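Local coordinates for protein DNA gyrase, B subunit, truncated (Myxococcus xanthus, PDB 3CWV) that probably catalyses, as part of a type II DNA topoisomerase, the ATP-dependent breakage, passage and rejoining of double-stranded DNA, at residues Y29-L34 and T162-L167; C51-L56 and G187-F192; L56-D61 and F169-L174; G208-A213 and Q240-W245. All coordinates share one frame; numbering follows the deposited sequence.

Interaction 1 of 4, residues Y29-L34 and T162-L167; sequences YGLHHL and TIFEVL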
loop_
_atom_site.group_PDB
_atom_site.type_symbol
_atom_site.label_atom_id
_atom_site.label_comp_id
_atom_site.label_asym_id
_atom_site.label_seq_id
_atom_site.Cartn_x
_atom_site.Cartn_y
_atom_site.Cartn_z
ATOM N N TYR A 29 -15.461 8.182 4.790
ATOM C CA TYR A 29 -13.994 8.196 4.600
ATOM C C TYR A 29 -13.257 7.601 5.825
ATOM O O TYR A 29 -12.398 6.730 5.676
ATOM C CB TYR A 29 -13.543 9.645 4.331
ATOM C CG TYR A 29 -12.045 9.950 4.304
ATOM C CD1 TYR A 29 -11.361 10.072 3.084
ATOM C CD2 TYR A 29 -11.335 10.200 5.488
ATOM C CE1 TYR A 29 -9.995 10.392 3.046
ATOM C CE2 TYR A 29 -9.979 10.521 5.457
ATOM C CZ TYR A 29 -9.318 10.619 4.241
ATOM O OH TYR A 29 -7.973 10.924 4.226
ATOM N N GLY A 30 -13.581 8.092 7.028
ATOM C CA GLY A 30 -12.899 7.629 8.232
ATOM C C GLY A 30 -13.184 6.177 8.516
ATOM O O GLY A 30 -12.296 5.431 8.968
ATOM N N LEU A 31 -14.431 5.774 8.265
ATOM C CA LEU A 31 -14.826 4.372 8.410
ATOM C C LEU A 31 -13.939 3.477 7.572
ATOM O O LEU A 31 -13.457 2.468 8.059
ATOM C CB LEU A 31 -16.275 4.152 7.945
ATOM C CG LEU A 31 -16.755 2.704 8.040
ATOM C CD1 LEU A 31 -16.962 2.285 9.510
ATOM C CD2 LEU A 31 -18.039 2.470 7.192
ATOM N N HIS A 32 -13.748 3.839 6.296
ATOM C CA HIS A 32 -12.906 3.021 5.416
ATOM C C HIS A 32 -11.431 3.085 5.817
ATOM O O HIS A 32 -10.697 2.102 5.694
ATOM C CB HIS A 32 -13.106 3.418 3.961
ATOM C CG HIS A 32 -14.451 3.006 3.451
ATOM N ND1 HIS A 32 -14.675 1.794 2.833
ATOM C CD2 HIS A 32 -15.662 3.587 3.594
ATOM C CE1 HIS A 32 -15.966 1.674 2.561
ATOM N NE2 HIS A 32 -16.587 2.754 3.009
ATOM N N HIS A 33 -11.012 4.233 6.322
ATOM C CA HIS A 33 -9.636 4.358 6.847
ATOM C C HIS A 33 -9.262 3.388 7.944
ATOM O O HIS A 33 -8.128 2.945 8.019
ATOM C CB HIS A 33 -9.326 5.791 7.211
ATOM C CG HIS A 33 -8.880 6.576 6.022
ATOM N ND1 HIS A 33 -9.674 6.725 4.903
ATOM C CD2 HIS A 33 -7.690 7.140 5.717
ATOM C CE1 HIS A 33 -9.009 7.402 3.983
ATOM N NE2 HIS A 33 -7.807 7.678 4.459
ATOM N N LEU A 34 -10.230 2.987 8.752
ATOM C CA LEU A 34 -9.948 1.974 9.758
ATOM C C LEU A 34 -9.433 0.701 9.115
ATOM O O LEU A 34 -8.527 0.037 9.649
ATOM C CB LEU A 34 -11.207 1.677 10.587
ATOM C CG LEU A 34 -11.886 2.853 11.296
ATOM C CD1 LEU A 34 -13.028 2.244 12.124
ATOM C CD2 LEU A 34 -10.932 3.638 12.209
ATOM N N THR A 162 -21.383 4.064 18.049
ATOM C CA THR A 162 -21.630 5.331 18.750
ATOM C C THR A 162 -20.730 6.460 18.211
ATOM O O THR A 162 -20.909 7.620 18.555
ATOM C CB THR A 162 -21.458 5.242 20.302
ATOM O OG1 THR A 162 -20.092 4.949 20.653
ATOM C CG2 THR A 162 -22.364 4.168 20.904
ATOM N N ILE A 163 -19.766 6.102 17.370
ATOM C CA ILE A 163 -18.794 7.079 16.885
ATOM C C ILE A 163 -19.055 7.390 15.423
ATOM O O ILE A 163 -19.087 8.550 15.018
ATOM C CB ILE A 163 -17.330 6.561 17.066
ATOM C CG1 ILE A 163 -16.990 6.411 18.555
ATOM C CG2 ILE A 163 -16.311 7.481 16.320
ATOM C CD1 ILE A 163 -15.550 5.930 18.856
ATOM N N PHE A 164 -19.195 6.354 14.614
ATOM C CA PHE A 164 -19.297 6.545 13.174
ATOM C C PHE A 164 -20.712 6.750 12.686
ATOM O O PHE A 164 -21.641 6.133 13.192
ATOM C CB PHE A 164 -18.639 5.407 12.417
ATOM C CG PHE A 164 -17.160 5.408 12.585
ATOM C CD1 PHE A 164 -16.368 6.244 11.784
ATOM C CD2 PHE A 164 -16.569 4.660 13.609
ATOM C CE1 PHE A 164 -14.984 6.309 11.990
ATOM C CE2 PHE A 164 -15.187 4.717 13.817
ATOM C CZ PHE A 164 -14.405 5.537 12.990
ATOM N N GLU A 165 -20.837 7.623 11.695
ATOM C CA GLU A 165 -22.131 8.067 11.156
ATOM C C GLU A 165 -22.687 7.071 10.162
ATOM O O GLU A 165 -23.891 6.983 9.988
ATOM C CB GLU A 165 -21.942 9.418 10.463
ATOM C CG GLU A 165 -23.221 10.114 10.026
ATOM C CD GLU A 165 -22.994 11.175 8.942
ATOM O OE1 GLU A 165 -22.278 10.908 7.932
ATOM O OE2 GLU A 165 -23.561 12.281 9.095
ATOM N N VAL A 166 -21.804 6.329 9.486
ATOM C CA VAL A 166 -22.231 5.280 8.566
ATOM C C VAL A 166 -21.389 4.056 8.903
ATOM O O VAL A 166 -20.253 4.194 9.372
ATOM C CB VAL A 166 -22.039 5.681 7.074
ATOM C CG1 VAL A 166 -23.077 6.738 6.635
ATOM C CG2 VAL A 166 -20.648 6.215 6.845
ATOM N N LEU A 167 -21.953 2.875 8.702
ATOM C CA LEU A 167 -21.292 1.652 9.115
ATOM C C LEU A 167 -21.112 0.656 7.975
ATOM O O LEU A 167 -20.496 -0.393 8.155
ATOM C CB LEU A 167 -22.034 0.997 10.294
ATOM C CG LEU A 167 -22.226 1.839 11.554
ATOM C CD1 LEU A 167 -23.167 1.126 12.537
ATOM C CD2 LEU A 167 -20.856 2.207 12.224
#
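Phe164 and Leu31 carry most of this contact, in which a loop lies against the early turns of helix 28-47. CE1 of Phe164 meets the helix backbone obliquely, 3.8 Å from Leu31 N, and also touches the carbonyl carbon of Gly30. The ring thus lies on the main chain at Gly30, where there is no side chain. Further around the ring, Leu34 comes to meet it from the opposite direction, its CD1 3.7 Å from Phe164 CZ. Leu31 works with its branch end instead: CG stands anti to the backbone N (chi1 179°), and this carries CD2 over the loop main chain, 3.6 Å from Val166 O and 3.7 Å from Leu167 C. Val166 O is buried under the end of Leu31 and has no polar partner in the model. Further out, Ile163 CG2 leans over one face of the Phe164 ring, and Cys23 of helix 20-23 touches both Phe164 and Leu34. Glu165 is tied by backbone bonding to Val26, which holds the loop beside the helix, while Pro159 backs Leu31 and Leu34. The result is hydrophobic packing of the loop joining strand 151-159 to helix 171-184 against a helix of the GHKL-type ATPase fold expected for the GyrB family.

Interaction 2 of 4, residues C51-L56 and G187-F192; sequences CRDVVL and GLRVSF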
loop_
_atom_site.group_PDB
_atom_site.type_symbol
_atom_site.label_atom_id
_atom_site.label_comp_id
_atom_site.label_asym_id
_atom_site.label_seq_id
_atom_site.Cartn_x
_atom_site.Cartn_y
_atom_site.Cartn_z
ATOM N N CYS A 51 6.016 -10.962 5.494
ATOM C CA CYS A 51 4.626 -11.405 5.365
ATOM C C CYS A 51 4.395 -11.881 3.955
ATOM O O CYS A 51 4.658 -11.143 2.998
ATOM C CB CYS A 51 3.660 -10.259 5.694
ATOM S SG CYS A 51 1.912 -10.764 5.413
ATOM N N ARG A 52 3.912 -13.115 3.823
ATOM C CA ARG A 52 3.669 -13.710 2.517
ATOM C C ARG A 52 2.191 -13.789 2.137
ATOM O O ARG A 52 1.885 -14.016 0.967
ATOM C CB ARG A 52 4.250 -15.124 2.466
ATOM C CG ARG A 52 5.796 -15.139 2.584
ATOM C CD ARG A 52 6.312 -16.582 2.690
ATOM N NE ARG A 52 7.754 -16.601 2.959
ATOM C CZ ARG A 52 8.385 -17.549 3.649
ATOM N NH1 ARG A 52 7.707 -18.571 4.162
ATOM N NH2 ARG A 52 9.699 -17.467 3.836
ATOM N N ASP A 53 1.294 -13.673 3.121
ATOM C CA ASP A 53 -0.164 -13.825 2.885
ATOM C C ASP A 53 -0.945 -12.823 3.726
ATOM O O ASP A 53 -0.641 -12.636 4.909
ATOM C CB ASP A 53 -0.687 -15.228 3.226
ATOM C CG ASP A 53 0.151 -16.332 2.626
ATOM O OD1 ASP A 53 -0.241 -16.860 1.574
ATOM O OD2 ASP A 53 1.211 -16.646 3.206
ATOM N N VAL A 54 -1.956 -12.205 3.109
ATOM C CA VAL A 54 -2.860 -11.264 3.779
ATOM C C VAL A 54 -4.274 -11.598 3.318
ATOM O O VAL A 54 -4.520 -11.701 2.104
ATOM C CB VAL A 54 -2.560 -9.783 3.346
ATOM C CG1 VAL A 54 -3.568 -8.805 4.003
ATOM C CG2 VAL A 54 -1.147 -9.397 3.683
ATOM N N VAL A 55 -5.190 -11.783 4.264
ATOM C CA VAL A 55 -6.608 -12.027 3.965
ATOM C C VAL A 55 -7.488 -10.972 4.641
ATOM O O VAL A 55 -7.457 -10.821 5.857
ATOM C CB VAL A 55 -7.057 -13.384 4.477
ATOM C CG1 VAL A 55 -8.513 -13.689 4.008
ATOM C CG2 VAL A 55 -6.098 -14.468 3.964
ATOM N N LEU A 56 -8.288 -10.272 3.843
ATOM C CA LEU A 56 -9.237 -9.293 4.346
ATOM C C LEU A 56 -10.647 -9.872 4.189
ATOM O O LEU A 56 -11.043 -10.361 3.113
ATOM C CB LEU A 56 -9.103 -7.965 3.590
ATOM C CG LEU A 56 -10.112 -6.895 4.006
ATOM C CD1 LEU A 56 -9.789 -6.457 5.453
ATOM C CD2 LEU A 56 -10.109 -5.679 3.082
ATOM N N GLY A 187 4.521 -10.332 -5.348
ATOM C CA GLY A 187 4.724 -11.636 -4.738
ATOM C C GLY A 187 3.878 -11.860 -3.492
ATOM O O GLY A 187 3.612 -12.998 -3.130
ATOM N N LEU A 188 3.455 -10.785 -2.834
ATOM C CA LEU A 188 2.513 -10.902 -1.717
ATOM C C LEU A 188 1.173 -11.490 -2.215
ATOM O O LEU A 188 0.632 -11.020 -3.219
ATOM C CB LEU A 188 2.234 -9.512 -1.124
ATOM C CG LEU A 188 1.270 -9.451 0.065
ATOM C CD1 LEU A 188 1.782 -10.301 1.239
ATOM C CD2 LEU A 188 1.017 -7.996 0.501
ATOM N N ARG A 189 0.665 -12.517 -1.530
ATOM C CA ARG A 189 -0.686 -13.062 -1.782
ATOM C C ARG A 189 -1.726 -12.312 -0.965
ATOM O O ARG A 189 -1.653 -12.291 0.268
ATOM C CB ARG A 189 -0.728 -14.558 -1.433
ATOM C CG ARG A 189 0.200 -15.361 -2.338
ATOM C CD ARG A 189 0.246 -16.814 -1.998
ATOM N NE ARG A 189 1.075 -17.518 -2.980
ATOM C CZ ARG A 189 0.662 -17.910 -4.189
ATOM N NH1 ARG A 189 -0.592 -17.681 -4.590
ATOM N NH2 ARG A 189 1.513 -18.536 -5.002
ATOM N N VAL A 190 -2.668 -11.648 -1.638
ATOM C CA VAL A 190 -3.639 -10.846 -0.911
ATOM C C VAL A 190 -5.009 -11.349 -1.325
ATOM O O VAL A 190 -5.258 -11.491 -2.515
ATOM C CB VAL A 190 -3.599 -9.355 -1.306
ATOM C CG1 VAL A 190 -4.629 -8.577 -0.485
ATOM C CG2 VAL A 190 -2.196 -8.753 -1.093
ATOM N N SER A 191 -5.878 -11.626 -0.353
ATOM C CA SER A 191 -7.213 -12.137 -0.642
ATOM C C SER A 191 -8.281 -11.241 -0.029
ATOM O O SER A 191 -8.096 -10.678 1.059
ATOM C CB SER A 191 -7.373 -13.549 -0.077
ATOM O OG SER A 191 -6.496 -14.449 -0.747
ATOM N N PHE A 192 -9.401 -11.132 -0.733
ATOM C CA PHE A 192 -10.557 -10.442 -0.208
ATOM C C PHE A 192 -11.716 -11.447 -0.128
ATOM O O PHE A 192 -12.107 -12.003 -1.134
ATOM C CB PHE A 192 -10.889 -9.260 -1.115
ATOM C CG PHE A 192 -12.058 -8.477 -0.649
ATOM C CD1 PHE A 192 -11.959 -7.679 0.496
ATOM C CD2 PHE A 192 -13.274 -8.532 -1.341
ATOM C CE1 PHE A 192 -13.060 -6.940 0.956
ATOM C CE2 PHE A 192 -14.382 -7.805 -0.883
ATOM C CZ PHE A 192 -14.270 -6.998 0.264
HETATM O O HOH W 1 3.730 -14.431 -1.003
HETATM O O HOH W 2 -4.149 -14.530 0.511
#
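Leu56 and Phe192 close the tight end of this parallel strand pair: their side chains run side by side, and Leu56 CD2 meets the edge of the ring in its plane, 3.8 Å from Phe192 CD1. The backbone bonds toward this end are short. Leu56 N gives a nearly straight bond (179°) to Ser191 O at 2.8 Å, and Ser191 N reaches Val54 O at the same length. Leu188 fills the start of the same face, its CD1 pressed on Cys51 O at 3.5 Å and against CG2 of Val54. The other face, with Asp53 and Arg189, is looser. Asp53 OD1 meets the aliphatic part of Arg189, nearest at CD (3.6 Å); the charged groups are not in contact, and OD2 bonds Thr69 instead. Water also enters: at the start of the strands one donates to both Arg52 O and Gly187 O, and another joins Ser191 OG to Val54 O. Arg189 N meets Arg52 O from above the carbonyl plane at 3.2 Å, a longer bond than those deeper in. Helices 28-47 and 171-184 cover the Val54, Leu56, Val190 and Phe192 face, giving the layered alpha/beta sandwich of the GHKL ATPases.

Interaction 3 of 4, residues L56-D61 and F169-L174; sequences LEVGGD and FDRARL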
loop_
_atom_site.group_PDB
_atom_site.type_symbol
_atom_site.label_atom_id
_atom_site.label_comp_id
_atom_site.label_asym_id
_atom_site.label_seq_id
_atom_site.Cartn_x
_atom_site.Cartn_y
_atom_site.Cartn_z
ATOM N N LEU A 56 -8.288 -10.272 3.843
ATOM C CA LEU A 56 -9.237 -9.293 4.346
ATOM C C LEU A 56 -10.647 -9.872 4.189
ATOM O O LEU A 56 -11.043 -10.361 3.113
ATOM C CB LEU A 56 -9.103 -7.965 3.590
ATOM C CG LEU A 56 -10.112 -6.895 4.006
ATOM C CD1 LEU A 56 -9.789 -6.457 5.453
ATOM C CD2 LEU A 56 -10.109 -5.679 3.082
ATOM N N GLU A 57 -11.414 -9.805 5.259
ATOM C CA GLU A 57 -12.730 -10.428 5.269
ATOM C C GLU A 57 -13.753 -9.418 5.767
ATOM O O GLU A 57 -13.574 -8.787 6.817
ATOM C CB GLU A 57 -12.665 -11.643 6.180
ATOM C CG GLU A 57 -13.806 -12.577 6.152
ATOM C CD GLU A 57 -13.476 -13.824 6.961
ATOM O OE1 GLU A 57 -13.916 -13.914 8.131
ATOM O OE2 GLU A 57 -12.740 -14.690 6.435
ATOM N N VAL A 58 -14.819 -9.241 4.992
ATOM C CA VAL A 58 -15.936 -8.383 5.401
ATOM C C VAL A 58 -17.145 -9.290 5.670
ATOM O O VAL A 58 -17.464 -10.170 4.876
ATOM C CB VAL A 58 -16.275 -7.315 4.325
ATOM C CG1 VAL A 58 -17.281 -6.301 4.859
ATOM C CG2 VAL A 58 -15.029 -6.609 3.899
ATOM N N GLY A 59 -17.768 -9.111 6.817
ATOM C CA GLY A 59 -18.922 -9.916 7.170
ATOM C C GLY A 59 -20.178 -9.097 6.971
ATOM O O GLY A 59 -20.111 -7.872 6.790
ATOM N N GLY A 60 -21.324 -9.773 7.013
ATOM C CA GLY A 60 -22.627 -9.112 6.913
ATOM C C GLY A 60 -22.944 -8.231 8.106
ATOM O O GLY A 60 -23.751 -7.311 8.003
ATOM N N ASP A 61 -22.300 -8.497 9.239
ATOM C CA ASP A 61 -22.545 -7.738 10.464
ATOM C C ASP A 61 -21.736 -6.437 10.592
ATOM O O ASP A 61 -21.692 -5.827 11.664
ATOM C CB ASP A 61 -22.270 -8.628 11.658
ATOM C CG ASP A 61 -20.798 -8.943 11.823
ATOM O OD1 ASP A 61 -20.042 -8.871 10.813
ATOM O OD2 ASP A 61 -20.417 -9.245 12.983
ATOM N N PHE A 169 -19.499 -0.869 4.717
ATOM C CA PHE A 169 -18.310 -0.809 3.860
ATOM C C PHE A 169 -18.634 -0.997 2.395
ATOM O O PHE A 169 -19.465 -1.829 2.050
ATOM C CB PHE A 169 -17.299 -1.870 4.294
ATOM C CG PHE A 169 -16.702 -1.597 5.629
ATOM C CD1 PHE A 169 -15.743 -0.588 5.781
ATOM C CD2 PHE A 169 -17.114 -2.312 6.746
ATOM C CE1 PHE A 169 -15.188 -0.334 7.028
ATOM C CE2 PHE A 169 -16.567 -2.047 7.990
ATOM C CZ PHE A 169 -15.600 -1.052 8.130
ATOM N N ASP A 170 -17.971 -0.222 1.540
ATOM C CA ASP A 170 -18.034 -0.365 0.097
ATOM C C ASP A 170 -17.082 -1.528 -0.258
ATOM O O ASP A 170 -15.861 -1.346 -0.270
ATOM C CB ASP A 170 -17.564 0.945 -0.541
ATOM C CG ASP A 170 -17.667 0.946 -2.064
ATOM O OD1 ASP A 170 -17.536 -0.115 -2.714
ATOM O OD2 ASP A 170 -17.884 2.037 -2.623
ATOM N N ARG A 171 -17.638 -2.714 -0.513
ATOM C CA ARG A 171 -16.839 -3.899 -0.870
ATOM C C ARG A 171 -15.932 -3.696 -2.079
ATOM O O ARG A 171 -14.787 -4.184 -2.103
ATOM C CB ARG A 171 -17.722 -5.115 -1.142
ATOM C CG ARG A 171 -17.845 -6.077 -0.007
ATOM C CD ARG A 171 -18.736 -5.525 1.046
ATOM N NE ARG A 171 -19.458 -6.589 1.736
ATOM C CZ ARG A 171 -20.317 -6.380 2.728
ATOM N NH1 ARG A 171 -20.928 -7.411 3.307
ATOM N NH2 ARG A 171 -20.565 -5.137 3.140
ATOM N N ALA A 172 -16.449 -2.986 -3.079
ATOM C CA ALA A 172 -15.689 -2.714 -4.301
ATOM C C ALA A 172 -14.426 -1.910 -4.047
ATOM O O ALA A 172 -13.362 -2.207 -4.623
ATOM C CB ALA A 172 -16.575 -1.993 -5.348
ATOM N N ARG A 173 -14.514 -0.859 -3.231
ATOM C CA ARG A 173 -13.299 -0.074 -2.974
ATOM C C ARG A 173 -12.277 -0.810 -2.085
ATOM O O ARG A 173 -11.078 -0.656 -2.272
ATOM C CB ARG A 173 -13.621 1.336 -2.450
ATOM C CG ARG A 173 -13.544 1.528 -0.985
ATOM C CD ARG A 173 -13.720 2.993 -0.647
ATOM N NE ARG A 173 -15.017 3.473 -1.110
ATOM C CZ ARG A 173 -15.661 4.519 -0.597
ATOM N NH1 ARG A 173 -15.113 5.228 0.385
ATOM N NH2 ARG A 173 -16.855 4.852 -1.069
ATOM N N LEU A 174 -12.757 -1.614 -1.142
ATOM C CA LEU A 174 -11.881 -2.491 -0.357
ATOM C C LEU A 174 -11.167 -3.533 -1.235
ATOM O O LEU A 174 -9.948 -3.714 -1.095
ATOM C CB LEU A 174 -12.636 -3.146 0.815
ATOM C CG LEU A 174 -13.208 -2.206 1.898
ATOM C CD1 LEU A 174 -13.764 -3.061 3.009
ATOM C CD2 LEU A 174 -12.155 -1.185 2.436
HETATM O O HOH W 3 -19.701 -9.845 2.938
#
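Phe169 touches Val58 first, its ring met obliquely by Val58 CG1, 4.4 Å from Phe169 CD2, a loose apolar contact just ahead of helix 171-184. Asp170 then takes the N-cap: OD1 accepts from Arg173 N at 3.2 Å, met from well above the carboxylate plane. Next comes Arg171, which does most of the work. Its chain bends at chi2 (75°) and again at chi3, folding the guanidinium back across Val58, whose CG1 lies over the centre of one face, 3.7 Å from CZ. One edge of the same flat group faces Phe169 O, and NH1 turns to the strand end, where a water at 2.8 Å accepts from it and donates to Val58 O. Arg173 heads off to another side; it makes a weak salt bridge to Asp170 and a further one to Glu28. Leu174 ends the walk, crossing Val58 at about a right angle with CD1 3.9 Å from CG2, its CB resting near CD2 of Leu56. Phe192 of the adjacent strand 189-194 packs on Arg171 and Val58. Val58 thus meets leucine on one branch and a cation on the other: the guanidinium gives its flat face to the valine methyl while NH1 still serves the water.

Interaction 4 of 4, residues G208-A213 and Q240-W245; sequences GVAQWA and QCALQW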
loop_
_atom_site.group_PDB
_atom_site.type_symbol
_atom_site.label_atom_id
_atom_site.label_comp_id
_atom_site.label_asym_id
_atom_site.label_seq_id
_atom_site.Cartn_x
_atom_site.Cartn_y
_atom_site.Cartn_z
ATOM N N GLY A 208 4.375 -7.305 -10.171
ATOM C CA GLY A 208 4.267 -5.977 -9.554
ATOM C C GLY A 208 3.460 -4.927 -10.311
ATOM O O GLY A 208 2.400 -5.214 -10.877
ATOM N N VAL A 209 3.954 -3.698 -10.328
ATOM C CA VAL A 209 3.205 -2.616 -10.958
ATOM C C VAL A 209 3.217 -2.757 -12.491
ATOM O O VAL A 209 2.380 -2.169 -13.169
ATOM C CB VAL A 209 3.674 -1.215 -10.502
ATOM C CG1 VAL A 209 3.392 -1.005 -9.001
ATOM C CG2 VAL A 209 5.159 -0.978 -10.846
ATOM N N ALA A 210 4.148 -3.556 -13.020
ATOM C CA ALA A 210 4.168 -3.865 -14.455
ATOM C C ALA A 210 2.977 -4.740 -14.808
ATOM O O ALA A 210 2.258 -4.498 -15.795
ATOM C CB ALA A 210 5.461 -4.563 -14.834
ATOM N N GLN A 211 2.749 -5.753 -13.982
ATOM C CA GLN A 211 1.631 -6.638 -14.208
ATOM C C GLN A 211 0.329 -5.845 -14.065
ATOM O O GLN A 211 -0.607 -6.041 -14.841
ATOM C CB GLN A 211 1.710 -7.844 -13.275
ATOM C CG GLN A 211 0.589 -8.864 -13.424
ATOM C CD GLN A 211 0.949 -10.194 -12.810
ATOM O OE1 GLN A 211 1.957 -10.310 -12.129
ATOM N NE2 GLN A 211 0.124 -11.211 -13.048
ATOM N N TRP A 212 0.305 -4.904 -13.116
ATOM C CA TRP A 212 -0.853 -4.059 -12.844
ATOM C C TRP A 212 -1.136 -3.094 -13.988
ATOM O O TRP A 212 -2.299 -2.825 -14.304
ATOM C CB TRP A 212 -0.623 -3.253 -11.550
ATOM C CG TRP A 212 -1.811 -2.455 -11.033
ATOM C CD1 TRP A 212 -3.131 -2.679 -11.305
ATOM C CD2 TRP A 212 -1.777 -1.350 -10.103
ATOM N NE1 TRP A 212 -3.916 -1.759 -10.640
ATOM C CE2 TRP A 212 -3.113 -0.939 -9.891
ATOM C CE3 TRP A 212 -0.748 -0.668 -9.437
ATOM C CZ2 TRP A 212 -3.449 0.128 -9.053
ATOM C CZ3 TRP A 212 -1.080 0.387 -8.597
ATOM C CH2 TRP A 212 -2.426 0.777 -8.413
ATOM N N ALA A 213 -0.078 -2.546 -14.584
ATOM C CA ALA A 213 -0.233 -1.626 -15.710
ATOM C C ALA A 213 -0.889 -2.336 -16.904
ATOM O O ALA A 213 -1.761 -1.767 -17.581
ATOM C CB ALA A 213 1.115 -1.019 -16.105
ATOM N N GLN A 240 10.097 1.340 -7.999
ATOM C CA GLN A 240 9.506 0.419 -8.972
ATOM C C GLN A 240 8.658 1.259 -9.901
ATOM O O GLN A 240 7.908 2.131 -9.463
ATOM C CB GLN A 240 8.623 -0.615 -8.286
ATOM C CG GLN A 240 9.330 -1.486 -7.260
ATOM C CD GLN A 240 8.350 -2.256 -6.397
ATOM O OE1 GLN A 240 7.865 -1.754 -5.371
ATOM N NE2 GLN A 240 8.053 -3.490 -6.805
ATOM N N CYS A 241 8.775 1.006 -11.194
ATOM C CA CYS A 241 8.135 1.836 -12.169
ATOM C C CYS A 241 7.638 0.974 -13.345
ATOM O O CYS A 241 8.278 -0.015 -13.713
ATOM C CB CYS A 241 9.153 2.883 -12.634
ATOM S SG CYS A 241 8.579 3.904 -13.924
ATOM N N ALA A 242 6.486 1.335 -13.904
ATOM C CA ALA A 242 5.981 0.679 -15.133
ATOM C C ALA A 242 5.381 1.728 -16.056
ATOM O O ALA A 242 4.664 2.613 -15.597
ATOM C CB ALA A 242 4.938 -0.372 -14.803
ATOM N N LEU A 243 5.655 1.619 -17.359
ATOM C CA LEU A 243 5.068 2.534 -18.339
ATOM C C LEU A 243 4.461 1.741 -19.507
ATOM O O LEU A 243 5.075 0.814 -20.028
ATOM C CB LEU A 243 6.111 3.532 -18.874
ATOM C CG LEU A 243 6.831 4.439 -17.857
ATOM C CD1 LEU A 243 8.163 3.817 -17.457
ATOM C CD2 LEU A 243 7.082 5.806 -18.475
ATOM N N GLN A 244 3.274 2.141 -19.928
ATOM C CA GLN A 244 2.553 1.418 -20.963
ATOM C C GLN A 244 1.789 2.413 -21.820
ATOM O O GLN A 244 0.896 3.102 -21.323
ATOM C CB GLN A 244 1.572 0.406 -20.335
ATOM C CG GLN A 244 0.702 -0.328 -21.370
ATOM C CD GLN A 244 1.533 -1.231 -22.254
ATOM O OE1 GLN A 244 2.146 -2.172 -21.775
ATOM N NE2 GLN A 244 1.588 -0.921 -23.546
ATOM N N TRP A 245 2.161 2.483 -23.102
ATOM C CA TRP A 245 1.506 3.340 -24.070
ATOM C C TRP A 245 0.469 2.561 -24.854
ATOM O O TRP A 245 0.679 1.400 -25.197
ATOM C CB TRP A 245 2.516 3.940 -25.042
ATOM C CG TRP A 245 3.287 5.098 -24.497
ATOM C CD1 TRP A 245 2.918 6.412 -24.513
ATOM C CD2 TRP A 245 4.569 5.050 -23.874
ATOM N NE1 TRP A 245 3.897 7.188 -23.950
ATOM C CE2 TRP A 245 4.920 6.372 -23.538
ATOM C CE3 TRP A 245 5.455 4.016 -23.561
ATOM C CZ2 TRP A 245 6.116 6.689 -22.903
ATOM C CZ3 TRP A 245 6.649 4.336 -22.932
ATOM C CH2 TRP A 245 6.962 5.662 -22.608
#
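Val209 O takes the helical N-H of Ala213 at 2.9 Å, and the same oxygen lies against CB of Ala242 on the strand, 3.5 Å away. That methyl is the focus of the contact. It also sits on the helix backbone, 3.6 Å from Ala210 CA, and meets CB of Ala213 at 4.1 Å, so three residues of one helical turn close around a single methyl. With small side chains at the centre, helix and strand come near: the segment axes approach to 7.0 Å and run at 23° to each other. Val209 adds the bulk at one end. Its CG2 occupies the crowded position between the backbone N and the carbonyl carbon (chi1 -65° for CG1), and from there rests on the strand main chain, 4.0 Å from Cys241 C, beside CB of Gln240. At the other end Ala213 just reaches CB of Gln244. The amide of that glutamine is spent elsewhere: NE2 donates in its own plane to Trp245 O at 3.0 Å and also to His224 O. Ile303 of the neighbouring strand 300-307 and Leu184 of helix 171-184 back Val209, and the contact is largely buried. Its chemistry is almost wholly apolar, consistent with a close fit of alanines and Val209 between helix 208-217 and strand 237-245, whose backbone bonds go to neighbouring strands.

Overall arrangement
Interactions 2 and 3 share Leu56 and strand 53-58, and Phe192 of interaction 2 packs on Val58, Arg171 and Leu174 of interaction 3. Interaction 1 meets interaction 3 through Leu31, which packs on Phe169. Of these three, interaction 2 lies in the larger sheet, interaction 3 packs the start of a helix on it, and interaction 1 fixes a loop against helix 28-47. Interaction 4 stands apart, about 33 Å from interaction 1 between centres, on the smaller five-stranded sheet. Backbone hydrogen bonding dominates interaction 2, whereas interactions 1 and 4 are buried and nearly all apolar. Interaction 3, only partly buried, mixes leucine and valine packing with a guanidinium and a bridging water.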